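Local coordinates for malate dehydrogenase (Porphyromonas gingivalis, PDB 3FI9), which probably catalyses the NAD-dependent interconversion of malate and oxaloacetate, at residues Glu8-Ile13 with Asn36-Asp41; Lys78-Ser83 with Pro117-Val122; Ala129-Leu134 with Ala311-Glu316; Ile273-Glu278 with Glu305-Leu310. All blocks are in the same frame, centred on the assembly; numbering follows the deposited sequence.

Interaction 1. Residues Glu8-Ile13 with Asn36-Asp41; sequences EEKLTI and NLCLYD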
loop_
_atom_site.group_PDB
_atom_site.type_symbol
_atom_site.label_atom_id
_atom_site.label_comp_id
_atom_site.label_asym_id
_atom_site.label_seq_id
_atom_site.Cartn_x
_atom_site.Cartn_y
_atom_site.Cartn_z
ATOM N N GLU A 8 -9.243 -19.524 4.370
ATOM C CA GLU A 8 -10.392 -19.157 3.533
ATOM C C GLU A 8 -11.430 -18.327 4.310
ATOM O O GLU A 8 -12.417 -17.841 3.753
ATOM C CB GLU A 8 -11.073 -20.432 2.966
ATOM C CG GLU A 8 -10.147 -21.345 2.179
ATOM C CD GLU A 8 -9.674 -20.718 0.887
ATOM O OE1 GLU A 8 -10.534 -20.377 0.066
ATOM O OE2 GLU A 8 -8.447 -20.603 0.685
ATOM N N GLU A 9 -11.240 -18.171 5.616
ATOM C CA GLU A 9 -12.231 -17.432 6.405
ATOM C C GLU A 9 -12.294 -15.940 6.026
ATOM O O GLU A 9 -11.317 -15.386 5.561
ATOM C CB GLU A 9 -12.008 -17.681 7.908
ATOM C CG GLU A 9 -12.127 -19.203 8.158
ATOM C CD GLU A 9 -12.320 -19.620 9.587
ATOM O OE1 GLU A 9 -13.333 -20.314 9.872
ATOM O OE2 GLU A 9 -11.452 -19.313 10.415
ATOM N N LYS A 10 -13.450 -15.318 6.233
ATOM C CA LYS A 10 -13.701 -13.940 5.785
ATOM C C LYS A 10 -13.037 -12.932 6.726
ATOM O O LYS A 10 -13.119 -13.050 7.970
ATOM C CB LYS A 10 -15.203 -13.712 5.627
ATOM C CG LYS A 10 -15.672 -12.272 5.459
ATOM C CD LYS A 10 -17.144 -12.249 4.994
ATOM C CE LYS A 10 -17.700 -10.838 5.007
ATOM N NZ LYS A 10 -19.127 -10.786 4.635
ATOM N N LEU A 11 -12.314 -12.007 6.094
ATOM C CA LEU A 11 -11.755 -10.844 6.734
ATOM C C LEU A 11 -12.530 -9.614 6.261
ATOM O O LEU A 11 -12.639 -9.302 5.044
ATOM C CB LEU A 11 -10.240 -10.714 6.418
ATOM C CG LEU A 11 -9.569 -9.334 6.670
ATOM C CD1 LEU A 11 -9.735 -8.873 8.139
ATOM C CD2 LEU A 11 -8.039 -9.362 6.295
ATOM N N THR A 12 -13.085 -8.909 7.231
ATOM C CA THR A 12 -13.758 -7.660 6.942
ATOM C C THR A 12 -13.035 -6.415 7.457
ATOM O O THR A 12 -12.750 -6.265 8.660
ATOM C CB THR A 12 -15.160 -7.688 7.515
ATOM O OG1 THR A 12 -15.899 -8.718 6.850
ATOM C CG2 THR A 12 -15.860 -6.336 7.317
ATOM N N ILE A 13 -12.813 -5.484 6.547
ATOM C CA ILE A 13 -12.213 -4.191 6.900
ATOM C C ILE A 13 -13.311 -3.206 7.086
ATOM O O ILE A 13 -14.068 -2.971 6.157
ATOM C CB ILE A 13 -11.308 -3.670 5.771
ATOM C CG1 ILE A 13 -10.176 -4.649 5.492
ATOM C CG2 ILE A 13 -10.723 -2.251 6.125
ATOM C CD1 ILE A 13 -9.471 -5.175 6.677
ATOM N N ASN A 36 -11.335 -14.163 0.701
ATOM C CA ASN A 36 -12.631 -13.591 1.036
ATOM C C ASN A 36 -12.433 -12.319 1.845
ATOM O O ASN A 36 -12.550 -12.285 3.070
ATOM C CB ASN A 36 -13.475 -14.655 1.729
ATOM C CG ASN A 36 -13.712 -15.842 0.787
ATOM O OD1 ASN A 36 -14.252 -15.649 -0.304
ATOM N ND2 ASN A 36 -13.227 -17.035 1.153
ATOM N N LEU A 37 -12.058 -11.280 1.125
ATOM C CA LEU A 37 -11.772 -9.988 1.745
ATOM C C LEU A 37 -12.963 -9.089 1.491
ATOM O O LEU A 37 -13.362 -8.873 0.349
ATOM C CB LEU A 37 -10.505 -9.410 1.099
ATOM C CG LEU A 37 -10.085 -8.030 1.581
ATOM C CD1 LEU A 37 -9.674 -8.165 3.006
ATOM C CD2 LEU A 37 -8.930 -7.438 0.680
ATOM N N CYS A 38 -13.562 -8.579 2.567
ATOM C CA CYS A 38 -14.778 -7.788 2.457
ATOM C C CYS A 38 -14.562 -6.372 2.974
ATOM O O CYS A 38 -14.035 -6.180 4.086
ATOM C CB CYS A 38 -15.913 -8.496 3.208
ATOM S SG CYS A 38 -17.440 -7.564 3.305
ATOM N N LEU A 39 -14.932 -5.391 2.147
ATOM C CA LEU A 39 -14.698 -3.988 2.457
ATOM C C LEU A 39 -16.016 -3.325 2.829
ATOM O O LEU A 39 -16.997 -3.350 2.035
ATOM C CB LEU A 39 -14.044 -3.296 1.275
ATOM C CG LEU A 39 -12.768 -3.922 0.691
ATOM C CD1 LEU A 39 -12.176 -2.900 -0.287
ATOM C CD2 LEU A 39 -11.785 -4.239 1.842
ATOM N N TYR A 40 -16.067 -2.735 4.034
ATOM C CA TYR A 40 -17.301 -2.088 4.485
ATOM C C TYR A 40 -17.041 -0.597 4.759
ATOM O O TYR A 40 -16.031 -0.253 5.384
ATOM C CB TYR A 40 -17.885 -2.771 5.744
ATOM C CG TYR A 40 -18.885 -1.851 6.439
ATOM C CD1 TYR A 40 -20.213 -1.777 6.007
ATOM C CD2 TYR A 40 -18.489 -1.022 7.478
ATOM C CE1 TYR A 40 -21.127 -0.935 6.617
ATOM C CE2 TYR A 40 -19.389 -0.146 8.092
ATOM C CZ TYR A 40 -20.707 -0.092 7.642
ATOM O OH TYR A 40 -21.585 0.781 8.253
ATOM N N ASP A 41 -17.931 0.277 4.285
ATOM C CA ASP A 41 -17.914 1.666 4.671
ATOM C C ASP A 41 -19.309 2.198 4.417
ATOM O O ASP A 41 -19.928 1.870 3.378
ATOM C CB ASP A 41 -16.906 2.458 3.816
ATOM C CG ASP A 41 -16.385 3.702 4.505
ATOM O OD1 ASP A 41 -17.164 4.671 4.562
ATOM O OD2 ASP A 41 -15.184 3.751 4.957
HETATM O O HOH W 1 -13.252 -19.331 -0.309
#
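E8 opens the contact with its backbone, whose O accepts a hydrogen bond from ND2 of N36 at 2.8 Å. The oxygen lies close to the amide plane of N36, and one water joins the same ND2 to the carboxylate oxygen OE1 of E8, closing a small polar ring at the mouth of the two strands. E9 points away from 36-41 toward strand 77-82, its carboxylate forming a salt bridge with K120. K10, with CG anti to the backbone N (chi1 167°) and the rest of the chain extended, lies alongside C38, CE packing tightly on C38 CB at 3.5 Å. Its NZ, still beside C38 SG, is hydrogen-bonded to the backbone O of T75. From L11 onward the backbones are zipped in parallel register. L11 N donates to N36 O at 3.0 Å, while L11 O takes the N-H of C38 at 2.7 Å in a nearly straight bond. The side chains of L11 and L37 lie side by side, L37 CD1 against L11 CG. T12 faces the opposite side of the sheet, where its OG1 rests 3.6 Å from C38 CB and is hydrogen-bonded to A73 O. I13 resumes the ladder, its N bound to C38 O and its O receiving the N-H of Y40 at 2.9 Å. Its CB and CG1 meet CD2 of L39 on the face that helix 19-30 covers. Strand 10-14, that helix and strand 37-40 form the right-handed beta-alpha-beta unit of a Rossmann fold, which places D41, a predicted NAD-binding residue, just past its second strand.

Interaction 2. Residues Lys78-Ser83 with Pro117-Val122; sequences KYIVSS and PDCKHV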
loop_
_atom_site.group_PDB
_atom_site.type_symbol
_atom_site.label_atom_id
_atom_site.label_comp_id
_atom_site.label_asym_id
_atom_site.label_seq_id
_atom_site.Cartn_x
_atom_site.Cartn_y
_atom_site.Cartn_z
ATOM N N LYS A 78 -14.884 -13.742 10.242
ATOM C CA LYS A 78 -14.126 -14.308 11.342
ATOM C C LYS A 78 -13.001 -13.407 11.861
ATOM O O LYS A 78 -12.477 -13.640 12.946
ATOM C CB LYS A 78 -13.479 -15.614 10.932
ATOM C CG LYS A 78 -14.518 -16.771 10.690
ATOM C CD LYS A 78 -15.504 -16.918 11.852
ATOM C CE LYS A 78 -16.195 -18.291 11.787
ATOM N NZ LYS A 78 -17.299 -18.202 10.839
ATOM N N TYR A 79 -12.590 -12.458 11.042
ATOM C CA TYR A 79 -11.582 -11.440 11.439
ATOM C C TYR A 79 -12.101 -10.109 11.018
ATOM O O TYR A 79 -12.708 -9.971 9.956
ATOM C CB TYR A 79 -10.222 -11.711 10.785
ATOM C CG TYR A 79 -9.758 -13.088 11.134
ATOM C CD1 TYR A 79 -9.019 -13.320 12.277
ATOM C CD2 TYR A 79 -10.155 -14.201 10.359
ATOM C CE1 TYR A 79 -8.605 -14.641 12.625
ATOM C CE2 TYR A 79 -9.774 -15.472 10.704
ATOM C CZ TYR A 79 -8.984 -15.687 11.820
ATOM O OH TYR A 79 -8.612 -16.965 12.161
ATOM N N ILE A 80 -11.882 -9.104 11.872
ATOM C CA ILE A 80 -12.345 -7.778 11.588
ATOM C C ILE A 80 -11.263 -6.799 11.969
ATOM O O ILE A 80 -10.684 -6.904 13.056
ATOM C CB ILE A 80 -13.581 -7.397 12.455
ATOM C CG1 ILE A 80 -14.778 -8.310 12.121
ATOM C CG2 ILE A 80 -13.949 -5.922 12.197
ATOM C CD1 ILE A 80 -15.970 -8.122 13.082
ATOM N N VAL A 81 -11.008 -5.833 11.100
ATOM C CA VAL A 81 -10.118 -4.732 11.448
ATOM C C VAL A 81 -10.865 -3.457 11.185
ATOM O O VAL A 81 -11.268 -3.223 10.067
ATOM C CB VAL A 81 -8.844 -4.738 10.568
ATOM C CG1 VAL A 81 -7.967 -3.453 10.818
ATOM C CG2 VAL A 81 -8.070 -6.022 10.815
ATOM N N SER A 82 -11.018 -2.605 12.196
ATOM C CA SER A 82 -11.723 -1.316 11.978
ATOM C C SER A 82 -10.935 -0.047 12.143
ATOM O O SER A 82 -10.357 0.186 13.218
ATOM C CB SER A 82 -12.953 -1.179 12.887
ATOM O OG SER A 82 -13.569 0.095 12.669
ATOM N N SER A 83 -10.940 0.785 11.098
ATOM C CA SER A 83 -10.510 2.161 11.248
ATOM C C SER A 83 -11.713 3.047 11.117
ATOM O O SER A 83 -11.594 4.159 10.646
ATOM C CB SER A 83 -9.491 2.594 10.191
ATOM O OG SER A 83 -9.960 2.214 8.902
ATOM N N PRO A 117 -21.060 -13.395 16.365
ATOM C CA PRO A 117 -20.632 -13.665 17.734
ATOM C C PRO A 117 -19.537 -14.709 17.751
ATOM O O PRO A 117 -18.775 -14.767 18.729
ATOM C CB PRO A 117 -21.907 -14.225 18.400
ATOM C CG PRO A 117 -22.725 -14.762 17.258
ATOM C CD PRO A 117 -22.470 -13.769 16.136
ATOM N N ASP A 118 -19.424 -15.505 16.678
ATOM C CA ASP A 118 -18.321 -16.491 16.515
ATOM C C ASP A 118 -17.027 -15.960 15.860
ATOM O O ASP A 118 -16.118 -16.745 15.543
ATOM C CB ASP A 118 -18.790 -17.704 15.691
ATOM C CG ASP A 118 -19.363 -17.289 14.320
ATOM O OD1 ASP A 118 -19.845 -16.137 14.191
ATOM O OD2 ASP A 118 -19.369 -18.112 13.373
ATOM N N CYS A 119 -16.940 -14.645 15.672
ATOM C CA CYS A 119 -15.709 -13.978 15.193
ATOM C C CYS A 119 -14.510 -14.463 15.991
ATOM O O CYS A 119 -14.635 -14.690 17.192
ATOM C CB CYS A 119 -15.859 -12.446 15.387
ATOM S SG CYS A 119 -14.754 -11.424 14.305
ATOM N N LYS A 120 -13.346 -14.614 15.358
ATOM C CA LYS A 120 -12.163 -15.095 16.054
ATOM C C LYS A 120 -11.350 -13.922 16.664
ATOM O O LYS A 120 -10.859 -14.013 17.772
ATOM C CB LYS A 120 -11.279 -15.928 15.114
ATOM C CG LYS A 120 -11.849 -17.368 14.792
ATOM C CD LYS A 120 -11.139 -17.969 13.585
ATOM C CE LYS A 120 -10.642 -19.370 13.820
ATOM N NZ LYS A 120 -11.618 -20.378 13.380
ATOM N N HIS A 121 -11.169 -12.857 15.904
ATOM C CA HIS A 121 -10.372 -11.713 16.389
ATOM C C HIS A 121 -10.792 -10.390 15.819
ATOM O O HIS A 121 -11.156 -10.296 14.652
ATOM C CB HIS A 121 -8.874 -11.922 16.068
ATOM C CG HIS A 121 -7.970 -11.143 16.968
ATOM N ND1 HIS A 121 -7.571 -11.627 18.194
ATOM C CD2 HIS A 121 -7.423 -9.901 16.847
ATOM C CE1 HIS A 121 -6.819 -10.718 18.797
ATOM N NE2 HIS A 121 -6.730 -9.654 18.011
ATOM N N VAL A 122 -10.671 -9.328 16.620
ATOM C CA VAL A 122 -11.101 -8.035 16.185
ATOM C C VAL A 122 -10.027 -7.048 16.618
ATOM O O VAL A 122 -9.563 -7.122 17.751
ATOM C CB VAL A 122 -12.424 -7.597 16.904
ATOM C CG1 VAL A 122 -12.806 -6.195 16.449
ATOM C CG2 VAL A 122 -13.518 -8.589 16.601
HETATM O O HOH W 2 -18.982 -15.350 11.448
#
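K78 O is the focus of the backbone bonding between these segments. It accepts a hydrogen bond from K120 N at 2.7 Å, the donor tilted 24° from the carbonyl plane, and a weak one from H121 N at 3.3 Å. Two residues on, I80 N donates to H121 O at 3.1 Å, and parallel pairing is set with Y79 opposite H121 and I80 opposite V122. Across the two segments, the one salt bridge is K78 with D118. K78, bent at chi2 and chi4, curls its ammonium group across D118 in a long, weak pairing, NZ to OD2 3.3 Å; a water accepts weakly from NZ and donates to OD1 of the same carboxylate. Aliphatic and aromatic packing fills the rest. The phenol end of Y79 crosses the K120 chain, OH lying 3.1 Å from CD, while its CD1 meets H121 CB. An extended chi2 (164°) carries CD of K120 out to the phenol. Away from Y79, on the I80 side, CD1 of I80 touches SG of C119 at 3.7 Å and CB of I80 approaches CG1 of V122. The two faces of the sheet are thereby given to different helices: Y79 and H121 pack on helix 238-251, I80 and V122 on I112 of helix 94-115, and strand 77-82 sits between strands 10-14 and 121-124.

Interaction 3. Residues Ala129-Leu134 with Ala311-Glu316; sequences ADITGL and AKLRDE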
loop_
_atom_site.group_PDB
_atom_site.type_symbol
_atom_site.label_atom_id
_atom_site.label_comp_id
_atom_site.label_asym_id
_atom_site.label_seq_id
_atom_site.Cartn_x
_atom_site.Cartn_y
_atom_site.Cartn_z
ATOM N N ALA A 129 -7.896 4.697 21.430
ATOM C CA ALA A 129 -7.962 3.216 21.386
ATOM C C ALA A 129 -8.109 2.485 22.722
ATOM O O ALA A 129 -8.711 1.408 22.770
ATOM C CB ALA A 129 -6.785 2.612 20.532
ATOM N N ASP A 130 -7.618 3.071 23.820
ATOM C CA ASP A 130 -7.886 2.478 25.150
ATOM C C ASP A 130 -9.380 2.406 25.467
ATOM O O ASP A 130 -9.822 1.522 26.188
ATOM C CB ASP A 130 -7.182 3.223 26.303
ATOM C CG ASP A 130 -7.386 4.728 26.238
ATOM O OD1 ASP A 130 -6.981 5.319 25.215
ATOM O OD2 ASP A 130 -7.923 5.322 27.216
ATOM N N ILE A 131 -10.142 3.367 24.973
ATOM C CA ILE A 131 -11.572 3.407 25.249
ATOM C C ILE A 131 -12.259 2.606 24.183
ATOM O O ILE A 131 -13.041 1.712 24.486
ATOM C CB ILE A 131 -12.146 4.825 25.235
ATOM C CG1 ILE A 131 -11.700 5.626 26.470
ATOM C CG2 ILE A 131 -13.702 4.785 25.159
ATOM C CD1 ILE A 131 -12.042 4.988 27.802
ATOM N N THR A 132 -11.958 2.904 22.918
ATOM C CA THR A 132 -12.674 2.245 21.815
ATOM C C THR A 132 -12.486 0.746 21.815
ATOM O O THR A 132 -13.432 -0.040 21.598
ATOM C CB THR A 132 -12.279 2.839 20.445
ATOM O OG1 THR A 132 -10.851 2.736 20.260
ATOM C CG2 THR A 132 -12.674 4.308 20.392
ATOM N N GLY A 133 -11.247 0.319 22.032
ATOM C CA GLY A 133 -11.003 -1.078 22.150
ATOM C C GLY A 133 -11.734 -1.701 23.335
ATOM O O GLY A 133 -12.254 -2.826 23.217
ATOM N N LEU A 134 -11.771 -1.014 24.483
ATOM C CA LEU A 134 -12.423 -1.643 25.677
ATOM C C LEU A 134 -13.953 -1.710 25.499
ATOM O O LEU A 134 -14.611 -2.698 25.847
ATOM C CB LEU A 134 -12.066 -0.847 26.943
ATOM C CG LEU A 134 -12.734 -1.200 28.272
ATOM C CD1 LEU A 134 -12.379 -2.604 28.668
ATOM C CD2 LEU A 134 -12.265 -0.215 29.387
ATOM N N ALA A 311 -7.329 5.183 33.403
ATOM C CA ALA A 311 -8.390 4.853 34.344
ATOM C C ALA A 311 -9.328 6.035 34.538
ATOM O O ALA A 311 -10.550 5.872 34.604
ATOM C CB ALA A 311 -7.779 4.403 35.688
ATOM N N LYS A 312 -8.789 7.242 34.570
ATOM C CA LYS A 312 -9.674 8.403 34.586
ATOM C C LYS A 312 -10.556 8.539 33.347
ATOM O O LYS A 312 -11.744 8.893 33.462
ATOM C CB LYS A 312 -8.906 9.695 34.839
ATOM C CG LYS A 312 -8.466 9.778 36.294
ATOM C CD LYS A 312 -7.515 10.938 36.505
ATOM C CE LYS A 312 -8.049 12.194 35.877
ATOM N NZ LYS A 312 -7.423 13.381 36.544
ATOM N N LEU A 313 -10.005 8.247 32.171
ATOM C CA LEU A 313 -10.793 8.328 30.935
ATOM C C LEU A 313 -11.865 7.217 30.904
ATOM O O LEU A 313 -13.006 7.459 30.515
ATOM C CB LEU A 313 -9.890 8.207 29.686
ATOM C CG LEU A 313 -10.485 8.779 28.394
ATOM C CD1 LEU A 313 -10.755 10.291 28.572
ATOM C CD2 LEU A 313 -9.588 8.534 27.196
ATOM N N ARG A 314 -11.486 6.010 31.308
ATOM C CA ARG A 314 -12.444 4.919 31.429
ATOM C C ARG A 314 -13.627 5.342 32.301
ATOM O O ARG A 314 -14.770 5.105 31.939
ATOM C CB ARG A 314 -11.794 3.694 32.041
ATOM C CG ARG A 314 -12.733 2.532 32.333
ATOM C CD ARG A 314 -12.102 1.641 33.428
ATOM N NE ARG A 314 -11.933 2.368 34.697
ATOM C CZ ARG A 314 -11.057 2.034 35.644
ATOM N NH1 ARG A 314 -10.289 0.984 35.473
ATOM N NH2 ARG A 314 -10.957 2.743 36.771
ATOM N N ASP A 315 -13.348 5.995 33.431
ATOM C CA ASP A 315 -14.416 6.377 34.359
ATOM C C ASP A 315 -15.344 7.480 33.792
ATOM O O ASP A 315 -16.550 7.473 34.058
ATOM C CB ASP A 315 -13.844 6.783 35.726
ATOM C CG ASP A 315 -13.209 5.618 36.483
ATOM O OD1 ASP A 315 -13.523 4.413 36.220
ATOM O OD2 ASP A 315 -12.387 5.926 37.378
ATOM N N GLU A 316 -14.808 8.405 33.001
ATOM C CA GLU A 316 -15.655 9.314 32.230
ATOM C C GLU A 316 -16.687 8.577 31.375
ATOM O O GLU A 316 -17.872 8.924 31.354
ATOM C CB GLU A 316 -14.830 10.179 31.277
ATOM C CG GLU A 316 -14.276 11.459 31.845
ATOM C CD GLU A 316 -13.724 12.363 30.761
ATOM O OE1 GLU A 316 -12.503 12.602 30.789
ATOM O OE2 GLU A 316 -14.507 12.839 29.893
#
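The helical segments 129-134 and 311-316 cross at -50° with their axes 10.0 Å apart at closest approach, and the backbones come nearest at I131 and R314. I131 is the wedge between them. Its CG1 stands anti to the carbonyl carbon (chi1 -72°), and a further bend at chi2 sends CD1 against the opposing backbone, 3.6 Å from the CA of R314 and almost as near its N. Behind that tip, CG1 of I131 packs on CD2 of L313 at 3.7 Å, the two side chains meeting obliquely. The same methyl of L313 serves a second neighbour: OD2 of D130 lies 3.6 Å from it, the carboxylate side chain crossing the leucine at about a right angle, a contact of packing alone. One turn further along, CD2 of L134 approaches CG of R314 at 4.1 Å, so it is the aliphatic base of the arginine that lines the interface. The polar end of R314 leads away. Bent at chi3, it brings NE and NH2 side-on to the single atom OD1 of D315, both from the same face of the carboxylate, with NE at 3.0 Å, while NH1 is bound to H272 O. Both nitrogens meet OD1 close to the guanidinium plane, and the methyl of A311 lies over one guanidinium face, toward its rim, so bonds and packing together would limit its rotation. L313 also touches L98 of helix 94-115, L134 touches W329 and R314 touches I326 of the C-terminal loop, so helix 297-319 packs across helix 129-140 with both of these nearby.

Interaction 4. Residues Ile273-Glu278 with Glu305-Leu310; sequences IMMAME and ESYSHL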
loop_
_atom_site.group_PDB
_atom_site.type_symbol
_atom_site.label_atom_id
_atom_site.label_comp_id
_atom_site.label_asym_id
_atom_site.label_seq_id
_atom_site.Cartn_x
_atom_site.Cartn_y
_atom_site.Cartn_z
ATOM N N ILE A 273 -8.735 -2.471 32.468
ATOM C CA ILE A 273 -8.256 -1.450 31.545
ATOM C C ILE A 273 -7.785 -2.064 30.255
ATOM O O ILE A 273 -7.573 -3.291 30.185
ATOM C CB ILE A 273 -7.072 -0.647 32.211
ATOM C CG1 ILE A 273 -6.881 0.701 31.538
ATOM C CG2 ILE A 273 -5.774 -1.495 32.236
ATOM C CD1 ILE A 273 -8.016 1.702 31.903
ATOM N N MET A 274 -7.617 -1.245 29.217
ATOM C CA MET A 274 -6.889 -1.726 27.997
ATOM C C MET A 274 -5.637 -0.858 27.884
ATOM O O MET A 274 -5.757 0.377 27.907
ATOM C CB MET A 274 -7.690 -1.456 26.727
ATOM C CG MET A 274 -9.094 -2.007 26.695
ATOM S SD MET A 274 -9.070 -3.707 26.023
ATOM C CE MET A 274 -8.384 -3.308 24.396
ATOM N N MET A 275 -4.475 -1.496 27.736
ATOM C CA MET A 275 -3.178 -0.809 27.673
ATOM C C MET A 275 -2.311 -1.477 26.618
ATOM O O MET A 275 -2.460 -2.668 26.406
ATOM C CB MET A 275 -2.412 -0.976 29.010
ATOM C CG MET A 275 -2.783 0.037 30.045
ATOM S SD MET A 275 -1.625 0.042 31.414
ATOM C CE MET A 275 -1.688 -1.633 31.889
ATOM N N ALA A 276 -1.371 -0.721 26.028
ATOM C CA ALA A 276 -0.270 -1.276 25.236
ATOM C C ALA A 276 0.604 -2.099 26.175
ATOM O O ALA A 276 1.007 -1.604 27.240
ATOM C CB ALA A 276 0.587 -0.136 24.577
ATOM N N MET A 277 0.846 -3.350 25.797
ATOM C CA MET A 277 1.503 -4.320 26.651
ATOM C C MET A 277 2.509 -5.136 25.855
ATOM O O MET A 277 2.552 -5.059 24.632
ATOM C CB MET A 277 0.459 -5.252 27.289
ATOM C CG MET A 277 -0.350 -4.624 28.433
ATOM S SD MET A 277 0.536 -4.742 30.068
ATOM C CE MET A 277 1.739 -3.481 29.880
ATOM N N GLU A 278 3.302 -5.940 26.545
ATOM C CA GLU A 278 4.174 -6.902 25.852
ATOM C C GLU A 278 3.374 -8.132 25.482
ATOM O O GLU A 278 3.248 -9.086 26.266
ATOM C CB GLU A 278 5.385 -7.273 26.701
ATOM C CG GLU A 278 6.422 -8.143 25.988
ATOM C CD GLU A 278 7.065 -7.460 24.788
ATOM O OE1 GLU A 278 7.070 -6.214 24.703
ATOM O OE2 GLU A 278 7.598 -8.176 23.921
ATOM N N GLU A 305 1.669 5.603 36.250
ATOM C CA GLU A 305 1.247 6.953 35.895
ATOM C C GLU A 305 0.342 6.971 34.647
ATOM O O GLU A 305 -0.707 7.616 34.629
ATOM C CB GLU A 305 2.489 7.782 35.545
ATOM C CG GLU A 305 3.239 8.351 36.691
ATOM C CD GLU A 305 2.742 9.751 37.029
ATOM O OE1 GLU A 305 1.830 9.857 37.882
ATOM O OE2 GLU A 305 3.276 10.744 36.463
ATOM N N SER A 306 0.804 6.325 33.578
ATOM C CA SER A 306 0.014 6.171 32.359
ATOM C C SER A 306 -1.326 5.440 32.684
ATOM O O SER A 306 -2.439 5.884 32.273
ATOM C CB SER A 306 0.860 5.402 31.323
ATOM O OG SER A 306 0.159 5.185 30.124
ATOM N N TYR A 307 -1.226 4.370 33.462
ATOM C CA TYR A 307 -2.423 3.630 33.897
ATOM C C TYR A 307 -3.437 4.614 34.537
ATOM O O TYR A 307 -4.614 4.598 34.195
ATOM C CB TYR A 307 -2.113 2.455 34.846
ATOM C CG TYR A 307 -3.400 1.899 35.443
ATOM C CD1 TYR A 307 -4.160 0.943 34.765
ATOM C CD2 TYR A 307 -3.911 2.429 36.635
ATOM C CE1 TYR A 307 -5.398 0.492 35.300
ATOM C CE2 TYR A 307 -5.130 2.007 37.160
ATOM C CZ TYR A 307 -5.853 1.032 36.496
ATOM O OH TYR A 307 -7.059 0.643 37.043
ATOM N N SER A 308 -2.981 5.493 35.430
ATOM C CA SER A 308 -3.896 6.405 36.142
ATOM C C SER A 308 -4.658 7.353 35.218
ATOM O O SER A 308 -5.839 7.682 35.464
ATOM C CB SER A 308 -3.138 7.196 37.218
ATOM O OG SER A 308 -2.526 6.268 38.132
ATOM N N HIS A 309 -3.999 7.824 34.169
ATOM C CA HIS A 309 -4.689 8.678 33.209
ATOM C C HIS A 309 -5.717 7.864 32.416
ATOM O O HIS A 309 -6.827 8.351 32.116
ATOM C CB HIS A 309 -3.682 9.309 32.255
ATOM C CG HIS A 309 -4.286 10.280 31.301
ATOM N ND1 HIS A 309 -5.014 9.886 30.198
ATOM C CD2 HIS A 309 -4.262 11.638 31.276
ATOM C CE1 HIS A 309 -5.418 10.957 29.535
ATOM N NE2 HIS A 309 -4.972 12.032 30.162
ATOM N N LEU A 310 -5.358 6.626 32.074
ATOM C CA LEU A 310 -6.275 5.780 31.304
ATOM C C LEU A 310 -7.540 5.457 32.119
ATOM O O LEU A 310 -8.658 5.456 31.583
ATOM C CB LEU A 310 -5.595 4.470 30.881
ATOM C CG LEU A 310 -4.436 4.677 29.883
ATOM C CD1 LEU A 310 -3.837 3.324 29.456
ATOM C CD2 LEU A 310 -4.900 5.456 28.670
#
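I273 carries much of this contact through a branched side chain that straddles two helical residues. CG1 is anti to the backbone N (chi1 -160°), which points CD1 at L310, 3.8 Å from its CB and equally near its carbonyl carbon. The same torsion leaves CG2 in the crowded position between backbone N and carbonyl carbon, where it meets the Y307 ring at its edge, nearly in plane, 3.7 Å from CE1. CB of I273 is just as close to CE1, so the ring rim is touched by a branch point and a methyl together. Y307 itself extends with CG anti to its backbone N, bringing the ring edge to I273, and its hydroxyl is hydrogen-bonded to E271 O. M275 points to the helix from the same strand face. Its chi1 (-85°) sets CG 3.5 Å from CD1 of L310, and a nearly extended chi2 carries SD to the edge of the Y307 ring, near its plane, 4.2 Å from CB of that residue. L310 answers with CG anti to its carbonyl carbon. Besides meeting M275, L310 CD1 lies 3.8 Å from M274 O. The M274 side chain leaves by the other face toward L134 of helix 129-140. Segments 273-277 and 305-310 run at 138° to each other, and the five touching residues are all buried. With methyls, a thioether and a ring rim as the meeting surfaces, the union of strand 273-277 and helix 297-319 rests on shape and hydrophobic burial, while the tyrosine hydroxyl finds its polar partner outside the interface.

Interactions 1 and 2 are neighbouring steps in the parallel part of one mixed sheet: T12 N lies 2.9 Å from Y79 O, a probable hydrogen bond, and the pair's centres are 10 Å apart. Interactions 3 and 4 share helix 297-319, their centres 9 Å apart, and meet where L134 packs on M274 and where D130 OD2 lies 3.4 Å from L310 CD2. The two pairs are separate, interactions 2 and 3 coming within about 7 Å at their nearest atoms. D41 of interaction 1 belongs to the predicted NAD site, whereas interaction 3 lies near the predicted catalytic centre, the D130 side chain being about 5 Å from that of H182, the predicted proton acceptor.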